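Local coordinates for Lmo0741 protein (Listeria monocytogenes, PDB 4R1H) that probably binds DNA through a GntR-type winged helix-turn-helix domain and regulates transcription, at residues H21-V25 with I82-E86. Numbering follows the deposited sequence.
Sequences HTEIV and IEQLE
The first helix of the GntR-type winged helix-turn-helix, 12-25, meets the long helix 79-103 that follows the wing, and Leu-85 packs against His-21, Ile-24 and Val-25. CD1 of Leu-85 sits squarely over one face of the His-21 imidazole, 3.5 Å from the ring centroid and 3° off its normal, a CH-pi contact. The leucine CG lies anti to its own backbone N (chi1 175°), which carries the branched end out toward helix 12-25. Its other methyl, CD2, rests against both neighbouring aliphatic residues, 4.0 Å from CG2 of Ile-24 and 3.9 Å from CG2 of Val-25. One turn earlier on the long helix, CG2 of Ile-82 meets CG2 of Ile-24 at 3.9 Å, and both isoleucines also touch Leu-75 of strand 72-75, joining the contact to the wing. At the other end, CG1 of Val-25 rests 3.6 Å from CG of Glu-86, whose extended chain crosses the valine nearly at a right angle; the valine methyl lies against the methylenes of the glutamate and reaches its carboxylate end as well. No hydrogen bond links the segments, whose axes cross at -121°, 10.0 Å apart. Val-25 packs on Leu-104 and Glu-86 on Ile-106 of the second subunit, so this edge of the contact is part of the interface between the two subunits. The helix that continues the chain beyond the beta hairpin thus lies across the C-terminal end of the first helix of the DNA-binding domain, as in GntR-family regulators.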
loop_
_atom_site.group_PDB
_atom_site.type_symbol
_atom_site.label_atom_id
_atom_site.label_comp_id
_atom_site.label_asym_id
_atom_site.label_seq_id
_atom_site.Cartn_x
_atom_site.Cartn_y
_atom_site.Cartn_z
ATOM N N HIS A 21 11.071 2.304 -13.011
ATOM C CA HIS A 21 11.910 1.878 -11.930
ATOM C C HIS A 21 11.858 0.366 -11.839
ATOM O O HIS A 21 12.900 -0.304 -11.609
ATOM C CB HIS A 21 11.453 2.430 -10.575
ATOM C CG HIS A 21 11.804 3.858 -10.342
ATOM N ND1 HIS A 21 11.285 4.571 -9.285
ATOM C CD2 HIS A 21 12.652 4.696 -10.989
ATOM C CE1 HIS A 21 11.810 5.791 -9.268
ATOM N NE2 HIS A 21 12.621 5.894 -10.314
ATOM N N THR A 22 10.643 -0.212 -11.931
ATOM C CA THR A 22 10.493 -1.685 -11.903
ATOM C C THR A 22 11.289 -2.424 -12.985
ATOM O O THR A 22 11.985 -3.446 -12.717
ATOM C CB THR A 22 8.964 -2.023 -11.926
ATOM O OG1 THR A 22 8.454 -1.511 -10.654
ATOM C CG2 THR A 22 8.731 -3.420 -11.989
ATOM N N GLU A 23 11.179 -1.948 -14.214
ATOM C CA GLU A 23 11.971 -2.494 -15.348
ATOM C C GLU A 23 13.476 -2.385 -15.131
ATOM O O GLU A 23 14.175 -3.302 -15.464
ATOM C CB GLU A 23 11.604 -1.835 -16.666
ATOM C CG GLU A 23 10.137 -2.006 -17.025
ATOM C CD GLU A 23 9.756 -3.454 -17.297
ATOM O OE1 GLU A 23 9.757 -3.840 -18.481
ATOM O OE2 GLU A 23 9.445 -4.217 -16.352
ATOM N N ILE A 24 13.900 -1.319 -14.486
ATOM C CA ILE A 24 15.281 -1.084 -14.130
ATOM C C ILE A 24 15.806 -2.019 -13.017
ATOM O O ILE A 24 16.780 -2.739 -13.204
ATOM C CB ILE A 24 15.514 0.354 -13.718
ATOM C CG1 ILE A 24 15.271 1.232 -14.900
ATOM C CG2 ILE A 24 16.937 0.469 -13.137
ATOM C CD1 ILE A 24 15.197 2.685 -14.561
ATOM N N VAL A 25 15.078 -2.103 -11.917
ATOM C CA VAL A 25 15.485 -2.917 -10.773
ATOM C C VAL A 25 15.510 -4.393 -11.129
ATOM O O VAL A 25 16.449 -5.120 -10.735
ATOM C CB VAL A 25 14.608 -2.587 -9.561
ATOM C CG1 VAL A 25 14.824 -3.596 -8.434
ATOM C CG2 VAL A 25 14.977 -1.196 -9.083
ATOM N N ILE A 82 21.786 2.197 -9.358
ATOM C CA ILE A 82 20.669 1.308 -9.565
ATOM C C ILE A 82 20.422 0.459 -8.276
ATOM O O ILE A 82 19.223 0.223 -7.918
ATOM C CB ILE A 82 20.928 0.356 -10.720
ATOM C CG1 ILE A 82 20.944 1.182 -12.051
ATOM C CG2 ILE A 82 19.834 -0.711 -10.789
ATOM C CD1 ILE A 82 21.397 0.388 -13.261
ATOM N N GLU A 83 21.506 0.060 -7.623
ATOM C CA GLU A 83 21.376 -0.558 -6.267
ATOM C C GLU A 83 20.654 0.373 -5.287
ATOM O O GLU A 83 19.791 -0.053 -4.479
ATOM C CB GLU A 83 22.699 -0.986 -5.714
ATOM C CG GLU A 83 23.261 -2.196 -6.450
ATOM C CD GLU A 83 24.761 -2.364 -6.269
ATOM O OE1 GLU A 83 25.373 -3.031 -7.140
ATOM O OE2 GLU A 83 25.319 -1.831 -5.272
ATOM N N GLN A 84 21.003 1.659 -5.330
ATOM C CA GLN A 84 20.404 2.628 -4.400
ATOM C C GLN A 84 18.916 2.810 -4.729
ATOM O O GLN A 84 18.075 2.962 -3.793
ATOM C CB GLN A 84 21.196 3.973 -4.382
ATOM C CG GLN A 84 20.677 5.040 -3.411
ATOM C CD GLN A 84 20.980 4.771 -1.926
ATOM O OE1 GLN A 84 22.132 4.477 -1.533
ATOM N NE2 GLN A 84 19.941 4.893 -1.078
ATOM N N LEU A 85 18.555 2.782 -6.024
ATOM C CA LEU A 85 17.152 2.862 -6.420
ATOM C C LEU A 85 16.339 1.643 -5.814
ATOM O O LEU A 85 15.267 1.838 -5.190
ATOM C CB LEU A 85 17.024 2.808 -7.909
ATOM C CG LEU A 85 15.618 2.759 -8.503
ATOM C CD1 LEU A 85 14.785 3.971 -8.139
ATOM C CD2 LEU A 85 15.598 2.584 -10.016
ATOM N N GLU A 86 16.835 0.451 -6.035
ATOM C CA GLU A 86 16.204 -0.748 -5.412
ATOM C C GLU A 86 16.062 -0.579 -3.900
ATOM O O GLU A 86 14.952 -0.795 -3.322
ATOM C CB GLU A 86 16.994 -1.996 -5.713
ATOM C CG GLU A 86 16.307 -3.255 -5.140
ATOM C CD GLU A 86 17.112 -4.524 -5.372
ATOM O OE1 GLU A 86 17.923 -4.577 -6.366
ATOM O OE2 GLU A 86 17.050 -5.482 -4.627
#